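Cyclic nucleotide-binding protein (Brucella abortus biovar 1, PDB 5D1I) is of unknown function but has the beta-barrel fold of the cyclic nucleotide-binding domain, in a family generally linked to DNA-binding transcription factors. Local coordinates at residues A[24-35]-A[116-125]; A[59-70]-A[82-92]. All blocks are in the same frame, centred on the assembly; numbering follows the deposited sequence.

Interaction 1 of 2, residues A[24-35]-A[116-125]; sequences FESFTPEQLRLL and ISRSIFRRIL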
loop_
_atom_site.group_PDB
_atom_site.type_symbol
_atom_site.label_atom_id
_atom_site.label_comp_id
_atom_site.label_asym_id
_atom_site.label_seq_id
_atom_site.Cartn_x
_atom_site.Cartn_y
_atom_site.Cartn_z
ATOM N N PHE A 24 4.776 -0.563 -5.222
ATOM C CA PHE A 24 6.024 -1.315 -5.364
ATOM C C PHE A 24 5.754 -2.795 -5.605
ATOM O O PHE A 24 6.685 -3.603 -5.614
ATOM C CB PHE A 24 6.907 -1.151 -4.117
ATOM C CG PHE A 24 7.081 0.276 -3.677
ATOM C CD1 PHE A 24 7.134 1.302 -4.606
ATOM C CD2 PHE A 24 7.182 0.592 -2.333
ATOM C CE1 PHE A 24 7.284 2.616 -4.204
ATOM C CE2 PHE A 24 7.336 1.904 -1.926
ATOM C CZ PHE A 24 7.388 2.915 -2.863
ATOM N N GLU A 25 4.480 -3.130 -5.810
ATOM C CA GLU A 25 4.018 -4.513 -5.974
ATOM C C GLU A 25 4.835 -5.359 -6.947
ATOM O O GLU A 25 5.209 -6.487 -6.632
ATOM C CB GLU A 25 2.556 -4.529 -6.438
ATOM C CG GLU A 25 2.066 -5.918 -6.861
ATOM C CD GLU A 25 0.864 -5.879 -7.800
ATOM O OE1 GLU A 25 0.428 -4.773 -8.197
ATOM O OE2 GLU A 25 0.359 -6.969 -8.147
ATOM N N SER A 26 5.097 -4.823 -8.131
ATOM C CA SER A 26 5.721 -5.611 -9.189
ATOM C C SER A 26 7.247 -5.538 -9.183
ATOM O O SER A 26 7.897 -6.066 -10.085
ATOM C CB SER A 26 5.196 -5.163 -10.552
ATOM O OG SER A 26 5.477 -3.793 -10.770
ATOM N N PHE A 27 7.815 -4.889 -8.172
ATOM C CA PHE A 27 9.267 -4.740 -8.083
ATOM C C PHE A 27 9.960 -6.081 -7.851
ATOM O O PHE A 27 9.489 -6.913 -7.075
ATOM C CB PHE A 27 9.656 -3.778 -6.954
ATOM C CG PHE A 27 9.505 -2.318 -7.298
ATOM C CD1 PHE A 27 8.656 -1.902 -8.311
ATOM C CD2 PHE A 27 10.226 -1.358 -6.600
ATOM C CE1 PHE A 27 8.522 -0.556 -8.615
ATOM C CE2 PHE A 27 10.098 -0.013 -6.900
ATOM C CZ PHE A 27 9.246 0.387 -7.909
ATOM N N THR A 28 11.088 -6.281 -8.518
ATOM C CA THR A 28 11.934 -7.437 -8.252
ATOM C C THR A 28 12.581 -7.281 -6.881
ATOM O O THR A 28 12.637 -6.169 -6.353
ATOM C CB THR A 28 13.027 -7.584 -9.318
ATOM O OG1 THR A 28 13.977 -6.521 -9.170
ATOM C CG2 THR A 28 12.415 -7.535 -10.710
ATOM N N PRO A 29 13.070 -8.386 -6.294
ATOM C CA PRO A 29 13.805 -8.258 -5.030
ATOM C C PRO A 29 14.993 -7.298 -5.145
ATOM O O PRO A 29 15.318 -6.597 -4.182
ATOM C CB PRO A 29 14.277 -9.688 -4.756
ATOM C CG PRO A 29 13.272 -10.545 -5.438
ATOM C CD PRO A 29 12.886 -9.799 -6.682
ATOM N N GLU A 30 15.618 -7.256 -6.318
ATOM C CA GLU A 30 16.730 -6.346 -6.559
ATOM C C GLU A 30 16.264 -4.890 -6.531
ATOM O O GLU A 30 16.951 -4.024 -5.989
ATOM C CB GLU A 30 17.408 -6.662 -7.895
ATOM C CG GLU A 30 18.583 -5.758 -8.227
ATOM C CD GLU A 30 19.314 -6.180 -9.487
ATOM O OE1 GLU A 30 20.174 -7.082 -9.403
ATOM O OE2 GLU A 30 19.034 -5.607 -10.561
ATOM N N GLN A 31 15.096 -4.627 -7.111
ATOM C CA GLN A 31 14.539 -3.278 -7.115
ATOM C C GLN A 31 14.140 -2.829 -5.717
ATOM O O GLN A 31 14.366 -1.674 -5.339
ATOM C CB GLN A 31 13.329 -3.192 -8.048
ATOM C CG GLN A 31 13.670 -3.269 -9.523
ATOM C CD GLN A 31 12.466 -3.003 -10.404
ATOM O OE1 GLN A 31 11.516 -3.784 -10.431
ATOM N NE2 GLN A 31 12.496 -1.888 -11.127
ATOM N N LEU A 32 13.538 -3.739 -4.954
ATOM C CA LEU A 32 13.134 -3.443 -3.581
ATOM C C LEU A 32 14.349 -3.116 -2.719
ATOM O O LEU A 32 14.291 -2.249 -1.846
ATOM C CB LEU A 32 12.364 -4.622 -2.977
ATOM C CG LEU A 32 10.964 -4.872 -3.540
ATOM C CD1 LEU A 32 10.376 -6.132 -2.936
ATOM C CD2 LEU A 32 10.059 -3.672 -3.278
ATOM N N ARG A 33 15.445 -3.820 -2.977
ATOM C CA ARG A 33 16.705 -3.591 -2.281
ATOM C C ARG A 33 17.244 -2.190 -2.566
ATOM O O ARG A 33 17.634 -1.468 -1.646
ATOM C CB ARG A 33 17.737 -4.647 -2.690
ATOM C CG ARG A 33 18.993 -4.659 -1.834
ATOM C CD ARG A 33 19.874 -5.850 -2.178
ATOM N NE ARG A 33 19.087 -7.055 -2.430
ATOM C CZ ARG A 33 18.643 -7.879 -1.486
ATOM N NH1 ARG A 33 17.933 -8.948 -1.819
ATOM N NH2 ARG A 33 18.907 -7.637 -0.208
ATOM N N LEU A 34 17.275 -1.822 -3.845
ATOM C CA LEU A 34 17.653 -0.473 -4.256
ATOM C C LEU A 34 16.811 0.565 -3.532
ATOM O O LEU A 34 17.324 1.565 -3.027
ATOM C CB LEU A 34 17.488 -0.300 -5.764
ATOM C CG LEU A 34 18.629 -0.709 -6.690
ATOM C CD1 LEU A 34 18.312 -0.271 -8.113
ATOM C CD2 LEU A 34 19.941 -0.105 -6.220
ATOM N N LEU A 35 15.508 0.309 -3.493
ATOM C CA LEU A 35 14.565 1.185 -2.822
ATOM C C LEU A 35 14.871 1.300 -1.335
ATOM O O LEU A 35 14.846 2.392 -0.769
ATOM C CB LEU A 35 13.143 0.670 -3.028
ATOM C CG LEU A 35 12.004 1.612 -2.660
ATOM C CD1 LEU A 35 12.000 2.820 -3.584
ATOM C CD2 LEU A 35 10.686 0.862 -2.734
ATOM N N ILE A 116 10.474 7.748 1.227
ATOM C CA ILE A 116 10.794 7.516 -0.171
ATOM C C ILE A 116 10.571 8.794 -0.950
ATOM O O ILE A 116 9.438 9.252 -1.080
ATOM C CB ILE A 116 9.931 6.398 -0.788
ATOM C CG1 ILE A 116 9.973 5.137 0.071
ATOM C CG2 ILE A 116 10.392 6.097 -2.213
ATOM C CD1 ILE A 116 11.306 4.451 0.061
ATOM N N SER A 117 11.646 9.383 -1.458
ATOM C CA SER A 117 11.507 10.565 -2.292
ATOM C C SER A 117 11.001 10.186 -3.676
ATOM O O SER A 117 11.206 9.064 -4.150
ATOM C CB SER A 117 12.836 11.308 -2.409
ATOM O OG SER A 117 13.786 10.520 -3.103
ATOM N N ARG A 118 10.334 11.130 -4.324
ATOM C CA ARG A 118 9.918 10.944 -5.701
ATOM C C ARG A 118 11.133 10.649 -6.582
ATOM O O ARG A 118 11.093 9.755 -7.431
ATOM C CB ARG A 118 9.171 12.186 -6.193
ATOM C CG ARG A 118 8.505 12.030 -7.539
ATOM C CD ARG A 118 7.272 12.913 -7.632
ATOM N NE ARG A 118 7.523 14.271 -7.164
ATOM C CZ ARG A 118 6.570 15.114 -6.777
ATOM N NH1 ARG A 118 5.298 14.736 -6.791
ATOM N NH2 ARG A 118 6.890 16.335 -6.373
ATOM N N SER A 119 12.223 11.376 -6.354
ATOM C CA SER A 119 13.427 11.226 -7.172
ATOM C C SER A 119 14.035 9.820 -7.092
ATOM O O SER A 119 14.482 9.278 -8.104
ATOM C CB SER A 119 14.475 12.268 -6.776
ATOM O OG SER A 119 15.032 11.976 -5.508
ATOM N N ILE A 120 14.051 9.233 -5.899
ATOM C CA ILE A 120 14.575 7.882 -5.734
ATOM C C ILE A 120 13.709 6.895 -6.496
ATOM O O ILE A 120 14.214 6.064 -7.249
ATOM C CB ILE A 120 14.652 7.468 -4.247
ATOM C CG1 ILE A 120 15.876 8.099 -3.587
ATOM C CG2 ILE A 120 14.745 5.954 -4.110
ATOM C CD1 ILE A 120 17.191 7.592 -4.142
ATOM N N PHE A 121 12.399 7.001 -6.297
ATOM C CA PHE A 121 11.440 6.157 -6.994
ATOM C C PHE A 121 11.639 6.234 -8.502
ATOM O O PHE A 121 11.660 5.211 -9.189
ATOM C CB PHE A 121 10.014 6.564 -6.619
ATOM C CG PHE A 121 8.950 5.772 -7.321
ATOM C CD1 PHE A 121 8.744 4.438 -7.014
ATOM C CD2 PHE A 121 8.141 6.368 -8.274
ATOM C CE1 PHE A 121 7.757 3.704 -7.655
ATOM C CE2 PHE A 121 7.151 5.641 -8.916
ATOM C CZ PHE A 121 6.961 4.305 -8.604
ATOM N N ARG A 122 11.809 7.453 -9.006
ATOM C CA ARG A 122 12.002 7.676 -10.435
ATOM C C ARG A 122 13.275 7.009 -10.959
ATOM O O ARG A 122 13.264 6.394 -12.028
ATOM C CB ARG A 122 12.048 9.177 -10.745
ATOM C CG ARG A 122 12.039 9.487 -12.240
ATOM C CD ARG A 122 12.844 10.730 -12.586
ATOM N NE ARG A 122 14.283 10.500 -12.493
ATOM C CZ ARG A 122 15.101 11.165 -11.681
ATOM N NH1 ARG A 122 14.631 12.116 -10.889
ATOM N NH2 ARG A 122 16.397 10.881 -11.668
ATOM N N ARG A 123 14.369 7.140 -10.209
ATOM C CA ARG A 123 15.661 6.578 -10.611
ATOM C C ARG A 123 15.595 5.064 -10.767
ATOM O O ARG A 123 16.241 4.490 -11.641
ATOM C CB ARG A 123 16.754 6.933 -9.599
ATOM C CG ARG A 123 17.163 8.394 -9.570
ATOM C CD ARG A 123 18.336 8.612 -8.622
ATOM N NE ARG A 123 19.605 8.180 -9.205
ATOM C CZ ARG A 123 20.720 7.980 -8.509
ATOM N NH1 ARG A 123 20.721 8.158 -7.192
ATOM N NH2 ARG A 123 21.831 7.593 -9.125
ATOM N N ILE A 124 14.817 4.415 -9.910
ATOM C CA ILE A 124 14.692 2.966 -9.962
ATOM C C ILE A 124 13.982 2.529 -11.240
ATOM O O ILE A 124 14.337 1.522 -11.845
ATOM C CB ILE A 124 13.945 2.431 -8.732
ATOM C CG1 ILE A 124 14.717 2.800 -7.464
ATOM C CG2 ILE A 124 13.761 0.924 -8.823
ATOM C CD1 ILE A 124 14.269 2.066 -6.247
ATOM N N LEU A 125 12.999 3.310 -11.668
ATOM C CA LEU A 125 12.241 2.978 -12.866
ATOM C C LEU A 125 12.985 3.371 -14.142
ATOM O O LEU A 125 12.460 3.219 -15.245
ATOM C CB LEU A 125 10.871 3.651 -12.823
ATOM C CG LEU A 125 9.980 3.170 -11.679
ATOM C CD1 LEU A 125 8.604 3.787 -11.777
ATOM C CD2 LEU A 125 9.889 1.653 -11.683
#
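Q31, whose side chain meets I124 across the contact, is tied to T28 by a capping box at the start of helix 29-38: Q31 N donates to T28 OG1 (3.0 Å), and Q31 OE1 accepts from T28 N on a lone pair in the carbonyl plane. The carboxamide is thus anchored, and Q31 NE2 comes to 3.8 Å from I124 CG2. The rest is van der Waals packing, with no hydrogen bond between the segments. The other branch of I124 reaches across the helix surface and sets I124 CD1 against L35 N (3.5 Å), close also to L35 CD1 (3.6 Å). L35 CD1 is shared, touching I116 CG2 at 3.9 Å, while L35 CD2 sits over the centre of the F24 ring. F121 swings its ring away from its own backbone N (chi1 178°), which delivers CE1 to two phenylalanines at once. F121 CE1 meets F24 CE1 in the plane of the F24 ring (3.6 Å), the two rings inclined at 45°, and lies equally near F27 CZ, which L125 CD2 also approaches. The segments of helices 29-38 and 118-124 run roughly antiparallel, at 153°. Next to them, L18 of helix 11-18 packs on F24 and L35, and I116 touches strand 56-63.

Interaction 2 of 2, residues A[59-70]-A[82-92]; sequences CAYIIVTGTITL and RPVGPGAILGE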
loop_
_atom_site.group_PDB
_atom_site.type_symbol
_atom_site.label_atom_id
_atom_site.label_comp_id
_atom_site.label_asym_id
_atom_site.label_seq_id
_atom_site.Cartn_x
_atom_site.Cartn_y
_atom_site.Cartn_z
ATOM N N CYS A 59 7.185 13.227 -1.409
ATOM C CA CYS A 59 7.712 11.983 -0.870
ATOM C C CYS A 59 6.650 11.225 -0.105
ATOM O O CYS A 59 5.652 11.801 0.329
ATOM C CB CYS A 59 8.908 12.256 0.042
ATOM S SG CYS A 59 8.477 13.128 1.566
ATOM N N ALA A 60 6.884 9.929 0.064
ATOM C CA ALA A 60 5.994 9.073 0.824
ATOM C C ALA A 60 6.701 8.560 2.064
ATOM O O ALA A 60 7.922 8.391 2.073
ATOM C CB ALA A 60 5.505 7.909 -0.031
ATOM N N TYR A 61 5.923 8.322 3.111
ATOM C CA TYR A 61 6.441 7.770 4.353
ATOM C C TYR A 61 5.794 6.425 4.620
ATOM O O TYR A 61 4.575 6.296 4.548
ATOM C CB TYR A 61 6.170 8.712 5.529
ATOM C CG TYR A 61 6.792 10.083 5.399
ATOM C CD1 TYR A 61 8.074 10.330 5.873
ATOM C CD2 TYR A 61 6.095 11.135 4.817
ATOM C CE1 TYR A 61 8.650 11.577 5.762
ATOM C CE2 TYR A 61 6.665 12.392 4.704
ATOM C CZ TYR A 61 7.943 12.604 5.177
ATOM O OH TYR A 61 8.522 13.849 5.075
ATOM N N ILE A 62 6.607 5.424 4.938
ATOM C CA ILE A 62 6.077 4.125 5.319
ATOM C C ILE A 62 6.446 3.873 6.769
ATOM O O ILE A 62 7.610 3.998 7.148
ATOM C CB ILE A 62 6.617 2.982 4.428
ATOM C CG1 ILE A 62 6.198 3.182 2.967
ATOM C CG2 ILE A 62 6.116 1.643 4.922
ATOM C CD1 ILE A 62 7.160 4.018 2.147
ATOM N N ILE A 63 5.450 3.542 7.583
ATOM C CA ILE A 63 5.687 3.288 8.999
ATOM C C ILE A 63 6.298 1.912 9.211
ATOM O O ILE A 63 5.789 0.915 8.702
ATOM C CB ILE A 63 4.392 3.390 9.819
ATOM C CG1 ILE A 63 3.767 4.774 9.664
ATOM C CG2 ILE A 63 4.667 3.098 11.293
ATOM C CD1 ILE A 63 2.453 4.928 10.405
ATOM N N VAL A 64 7.395 1.870 9.959
ATOM C CA VAL A 64 8.022 0.614 10.342
ATOM C C VAL A 64 7.579 0.220 11.746
ATOM O O VAL A 64 7.016 -0.853 11.954
ATOM C CB VAL A 64 9.557 0.707 10.291
ATOM C CG1 VAL A 64 10.191 -0.590 10.778
ATOM C CG2 VAL A 64 10.019 1.035 8.881
ATOM N N THR A 65 7.839 1.095 12.712
ATOM C CA THR A 65 7.345 0.898 14.070
ATOM C C THR A 65 6.725 2.190 14.589
ATOM O O THR A 65 7.142 3.279 14.202
ATOM C CB THR A 65 8.462 0.444 15.039
ATOM O OG1 THR A 65 9.488 1.441 15.093
ATOM C CG2 THR A 65 9.065 -0.880 14.593
ATOM N N GLY A 66 5.730 2.068 15.461
ATOM C CA GLY A 66 5.127 3.233 16.085
ATOM C C GLY A 66 3.693 3.488 15.664
ATOM O O GLY A 66 3.077 2.673 14.974
ATOM N N THR A 67 3.159 4.629 16.087
ATOM C CA THR A 67 1.775 4.979 15.796
ATOM C C THR A 67 1.657 6.452 15.427
ATOM O O THR A 67 2.206 7.328 16.106
ATOM C CB THR A 67 0.844 4.686 16.996
ATOM O OG1 THR A 67 1.040 3.339 17.442
ATOM C CG2 THR A 67 -0.612 4.881 16.603
ATOM N N ILE A 68 0.926 6.712 14.353
ATOM C CA ILE A 68 0.701 8.060 13.869
ATOM C C ILE A 68 -0.796 8.322 13.779
ATOM O O ILE A 68 -1.538 7.519 13.215
ATOM C CB ILE A 68 1.357 8.273 12.489
ATOM C CG1 ILE A 68 2.872 8.420 12.637
ATOM C CG2 ILE A 68 0.766 9.486 11.782
ATOM C CD1 ILE A 68 3.610 8.448 11.313
ATOM N N THR A 69 -1.242 9.432 14.356
ATOM C CA THR A 69 -2.633 9.839 14.223
ATOM C C THR A 69 -2.817 10.753 13.017
ATOM O O THR A 69 -2.123 11.765 12.881
ATOM C CB THR A 69 -3.131 10.554 15.489
ATOM O OG1 THR A 69 -3.198 9.612 16.561
ATOM C CG2 THR A 69 -4.511 11.145 15.265
ATOM N N LEU A 70 -3.738 10.378 12.134
ATOM C CA LEU A 70 -4.115 11.212 11.000
ATOM C C LEU A 70 -5.269 12.109 11.405
ATOM O O LEU A 70 -6.198 11.661 12.073
ATOM C CB LEU A 70 -4.514 10.356 9.797
ATOM C CG LEU A 70 -3.523 9.291 9.332
ATOM C CD1 LEU A 70 -4.058 8.589 8.091
ATOM C CD2 LEU A 70 -2.161 9.908 9.053
ATOM N N ARG A 82 -8.109 8.818 12.199
ATOM C CA ARG A 82 -7.826 7.465 12.664
ATOM C C ARG A 82 -6.324 7.314 12.888
ATOM O O ARG A 82 -5.542 8.103 12.364
ATOM C CB ARG A 82 -8.313 6.430 11.645
ATOM C CG ARG A 82 -7.490 6.429 10.364
ATOM C CD ARG A 82 -7.965 5.392 9.359
ATOM N NE ARG A 82 -6.865 4.986 8.488
ATOM C CZ ARG A 82 -6.524 5.625 7.376
ATOM N NH1 ARG A 82 -7.204 6.695 6.993
ATOM N NH2 ARG A 82 -5.502 5.196 6.652
ATOM N N PRO A 83 -5.912 6.308 13.673
ATOM C CA PRO A 83 -4.477 6.029 13.810
ATOM C C PRO A 83 -3.952 5.089 12.721
ATOM O O PRO A 83 -4.712 4.274 12.201
ATOM C CB PRO A 83 -4.384 5.370 15.186
ATOM C CG PRO A 83 -5.696 4.680 15.342
ATOM C CD PRO A 83 -6.715 5.564 14.661
ATOM N N VAL A 84 -2.674 5.211 12.374
ATOM C CA VAL A 84 -2.037 4.261 11.461
ATOM C C VAL A 84 -0.765 3.698 12.083
ATOM O O VAL A 84 -0.102 4.367 12.879
ATOM C CB VAL A 84 -1.704 4.899 10.095
ATOM C CG1 VAL A 84 -2.967 5.053 9.261
ATOM C CG2 VAL A 84 -0.992 6.241 10.277
ATOM N N GLY A 85 -0.432 2.463 11.720
ATOM C CA GLY A 85 0.710 1.780 12.300
ATOM C C GLY A 85 1.585 1.124 11.251
ATOM O O GLY A 85 1.522 1.490 10.082
ATOM N N PRO A 86 2.402 0.145 11.668
ATOM C CA PRO A 86 3.358 -0.535 10.786
ATOM C C PRO A 86 2.744 -0.945 9.449
ATOM O O PRO A 86 1.653 -1.518 9.413
ATOM C CB PRO A 86 3.767 -1.764 11.601
ATOM C CG PRO A 86 3.636 -1.315 13.022
ATOM C CD PRO A 86 2.433 -0.395 13.039
ATOM N N GLY A 87 3.429 -0.612 8.360
ATOM C CA GLY A 87 2.967 -0.977 7.036
ATOM C C GLY A 87 2.192 0.112 6.325
ATOM O O GLY A 87 2.081 0.093 5.101
ATOM N N ALA A 88 1.647 1.064 7.077
ATOM C CA ALA A 88 0.870 2.135 6.459
ATOM C C ALA A 88 1.784 3.035 5.650
ATOM O O ALA A 88 2.914 3.305 6.052
ATOM C CB ALA A 88 0.116 2.948 7.518
ATOM N N ILE A 89 1.299 3.491 4.500
ATOM C CA ILE A 89 2.053 4.439 3.703
ATOM C C ILE A 89 1.295 5.757 3.613
ATOM O O ILE A 89 0.073 5.782 3.430
ATOM C CB ILE A 89 2.358 3.898 2.283
ATOM C CG1 ILE A 89 3.197 4.905 1.500
ATOM C CG2 ILE A 89 1.078 3.568 1.520
ATOM C CD1 ILE A 89 3.778 4.342 0.226
ATOM N N LEU A 90 2.025 6.852 3.778
ATOM C CA LEU A 90 1.446 8.178 3.675
ATOM C C LEU A 90 2.065 8.926 2.498
ATOM O O LEU A 90 3.283 9.074 2.426
ATOM C CB LEU A 90 1.660 8.957 4.973
ATOM C CG LEU A 90 1.204 8.278 6.265
ATOM C CD1 LEU A 90 1.521 9.160 7.464
ATOM C CD2 LEU A 90 -0.285 7.959 6.205
ATOM N N GLY A 91 1.227 9.391 1.580
ATOM C CA GLY A 91 1.694 10.151 0.435
ATOM C C GLY A 91 2.164 9.302 -0.732
ATOM O O GLY A 91 3.015 9.735 -1.509
ATOM N N GLU A 92 1.609 8.100 -0.871
ATOM C CA GLU A 92 1.984 7.220 -1.977
ATOM C C GLU A 92 1.754 7.886 -3.331
ATOM O O GLU A 92 2.553 7.727 -4.252
ATOM C CB GLU A 92 1.203 5.906 -1.919
ATOM C CG GLU A 92 1.694 4.860 -2.918
ATOM C CD GLU A 92 0.802 3.637 -2.956
ATOM O OE1 GLU A 92 -0.429 3.810 -3.014
ATOM O OE2 GLU A 92 1.324 2.507 -2.927
#
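L70 holds CG beside its backbone N (chi1 -53°), and R82 places CG between N and the carbonyl carbon (chi1 70°) before extending as far as NE; with these settings the two side chains lie side by side and point the same way. L70 CD1 lies over one face of the R82 guanidinium, 3.8 Å from R82 NH1, and L70 CD2 turns to L90 CD2 (3.9 Å). The guanidinium's N-H groups are used by the second subunit, where E25 O and G19 O accept from them. V84 CG2 sits 3.3 Å from I68 O and 3.7 Å from I63 CD1, joining the two parts of the contact. The backbones form two separate antiparallel pairings. I68 and V84 exchange two hydrogen bonds, V84 N to I68 O measuring 2.7 Å; Y61 and L90 do likewise, and the next pair, I62 and I89, lays its side chains together on the opposite face. Between the pairings the chain turns a corner at V64; the type II turn G85 to A88 lies across from it, I63 N donating to A88 O and G87 N to I63 O (2.8 Å). Such paired strands bending together are those of the cupin-type beta barrel of cyclic nucleotide-binding domains; G91 and E92 probably begin the segment that forms the phosphate-binding cassette in relatives.

Interaction 2 belongs to the barrel itself, its centre about 6 Å from that of the chain, whereas the centre of interaction 1 lies about 14 Å out, where helices pack on the barrel's flank. The chemistry follows: main-chain hydrogen bonds join 59-70 to 82-92, but 24-35 and 116-125 meet through aliphatic and aromatic side chains without a hydrogen bond between them. Along the chain, interaction 2 is nested within the loop that interaction 1 closes. They join directly through neighbouring strands 56-63 and 111-117, with I116 N 2.8 Å from A60 O, probably hydrogen-bonded, and I116 packed on I62. Both also face the dimer partner: E25 OE1 of one subunit accepts from G91 N of the other.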